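Local coordinates for elicitor protein Hrip2 (Magnaporthe oryzae, PDB 5FID), which acts as a fungal protein elicitor, probably secreted and probably triggering defence responses in plants that recognise it, at residues K91-S96 and G112-P117. The protein carries 1 engineered substitution. Sequence-based numbering, arbitrary orientation.
Sequences KRVTLS and GCYSRP
Tyr114 reaches Val93 with the far end of its phenol, and the tyrosine ring and the valine side chain together cover the 9.3 Å between the CA atoms of Val93 and Tyr114. Tyr114 OH comes within 3.5 Å of Val93 CG2 and equally near CB, a van der Waals contact with the branched end of the valine. Farther down the ring, CE2 of Tyr114 stands 4.3 Å from Val93 CB. The two side chains cross at about a right angle, and the valine meets the ring obliquely. In Val93 (chi1 176°) CG1 lies anti to the backbone N, which puts CG2 beside that N, on the side facing the hydroxyl. Polar linkage is left to one water. It sits in the plane of the Tyr114 ring at its edge and bridges Tyr114 OH (2.7 Å) and Lys91 O (2.8 Å), while the carbonyl oxygen Lys91 O itself is 4.3 Å from Tyr114 OH. The phenol oxygen of this buried residue thus has a hydrogen-bonding partner although its nearest protein neighbour across the contact is aliphatic. The shared patch is small, 97 Å² with both sides summed, and the Tyr114 side chain also touches Leu80, Ser82, Asn86 and Cys106. Next to Tyr114 in sequence, the disulfide of Cys113 with Cys106 and the hydrogen bonds of Ser115 OG with Glu79 OE2 and Lys121 N secure the loop. In this all-beta, disulfide-rich chain the contact joins strand 93-96, held between strands 131-135 and 104-106 in the mixed sheet, and the residues leading into it to the loop between strands 104-106 and 123-126; Leu80, from strand 75-81 of the antiparallel sheet, touches both Val93 and Tyr114, which places the contact where the two sheets and the loop meet.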
# COMPACT_ATOMS: atom_id res chain seq x y z
N LYS A 91 3.96 -10.16 21.50
CA LYS A 91 4.37 -8.80 21.88
C LYS A 91 3.84 -7.78 20.87
O LYS A 91 3.26 -8.15 19.85
CB LYS A 91 5.89 -8.70 21.94
CG LYS A 91 6.53 -9.63 22.94
CD LYS A 91 6.13 -9.26 24.37
CE LYS A 91 6.82 -10.18 25.37
NZ LYS A 91 7.20 -11.45 24.68
N ARG A 92 4.03 -6.50 21.16
CA ARG A 92 3.60 -5.46 20.23
C ARG A 92 4.70 -5.19 19.20
O ARG A 92 5.89 -5.10 19.55
CB ARG A 92 3.26 -4.17 20.99
CG ARG A 92 2.81 -3.02 20.08
CD ARG A 92 2.27 -1.84 20.88
NE ARG A 92 1.13 -2.23 21.71
CZ ARG A 92 -0.14 -2.19 21.33
NH1 ARG A 92 -0.47 -1.76 20.12
NH2 ARG A 92 -1.09 -2.57 22.17
N VAL A 93 4.32 -5.09 17.94
CA VAL A 93 5.24 -4.73 16.86
C VAL A 93 4.63 -3.59 16.05
O VAL A 93 3.47 -3.66 15.63
CB VAL A 93 5.56 -5.92 15.93
CG1 VAL A 93 6.43 -5.48 14.77
CG2 VAL A 93 6.26 -7.03 16.71
N THR A 94 5.43 -2.55 15.83
CA THR A 94 4.99 -1.41 15.02
C THR A 94 5.86 -1.30 13.79
O THR A 94 7.02 -1.68 13.82
CB THR A 94 5.06 -0.09 15.83
OG1 THR A 94 6.42 0.15 16.21
CG2 THR A 94 4.21 -0.18 17.08
N LEU A 95 5.30 -0.79 12.70
CA LEU A 95 6.10 -0.45 11.53
C LEU A 95 5.51 0.83 10.98
O LEU A 95 4.34 0.87 10.62
CB LEU A 95 6.05 -1.55 10.48
CG LEU A 95 6.83 -1.26 9.18
CD1 LEU A 95 8.33 -1.32 9.44
CD2 LEU A 95 6.44 -2.23 8.06
N SER A 96 6.31 1.89 10.93
CA SER A 96 5.80 3.19 10.53
C SER A 96 6.72 3.86 9.51
O SER A 96 7.94 3.77 9.62
CB SER A 96 5.68 4.08 11.77
OG SER A 96 5.41 5.42 11.41
N GLY A 112 -3.94 -11.09 12.95
CA GLY A 112 -4.48 -10.57 11.71
C GLY A 112 -4.01 -9.17 11.36
O GLY A 112 -4.35 -8.66 10.28
N CYS A 113 -3.25 -8.54 12.25
CA CYS A 113 -2.73 -7.20 11.96
C CYS A 113 -1.61 -7.22 10.92
O CYS A 113 -1.44 -6.26 10.15
CB CYS A 113 -2.27 -6.52 13.26
SG CYS A 113 -1.36 -4.95 13.07
N TYR A 114 -0.87 -8.32 10.90
CA TYR A 114 0.24 -8.51 10.00
C TYR A 114 -0.23 -8.85 8.59
O TYR A 114 -1.36 -9.29 8.39
CB TYR A 114 1.15 -9.64 10.51
CG TYR A 114 1.74 -9.37 11.87
CD1 TYR A 114 1.02 -9.64 13.03
CD2 TYR A 114 3.01 -8.84 12.01
CE1 TYR A 114 1.55 -9.39 14.28
CE2 TYR A 114 3.56 -8.58 13.25
CZ TYR A 114 2.82 -8.86 14.39
OH TYR A 114 3.37 -8.60 15.62
N SER A 115 0.66 -8.66 7.62
CA SER A 115 0.41 -9.17 6.28
C SER A 115 0.45 -10.68 6.35
O SER A 115 1.35 -11.27 6.95
CB SER A 115 1.46 -8.66 5.30
OG SER A 115 1.05 -8.93 3.97
N ARG A 116 -0.54 -11.31 5.72
CA ARG A 116 -0.74 -12.76 5.82
C ARG A 116 -0.87 -13.35 4.42
O ARG A 116 -1.21 -12.63 3.48
CB ARG A 116 -2.01 -13.04 6.63
CG ARG A 116 -2.04 -12.38 8.00
CD ARG A 116 -1.11 -13.08 9.01
NE ARG A 116 -1.43 -14.51 9.03
CZ ARG A 116 -0.56 -15.49 8.82
NH1 ARG A 116 0.73 -15.23 8.60
NH2 ARG A 116 -1.00 -16.74 8.83
N PRO A 117 -0.64 -14.67 4.29
CA PRO A 117 -0.71 -15.29 2.97
C PRO A 117 -2.05 -15.03 2.30
O PRO A 117 -2.09 -14.75 1.09
CB PRO A 117 -0.59 -16.79 3.28
CG PRO A 117 0.07 -16.85 4.59
CD PRO A 117 -0.31 -15.64 5.35
O HOH W 1 1.68 -9.06 17.73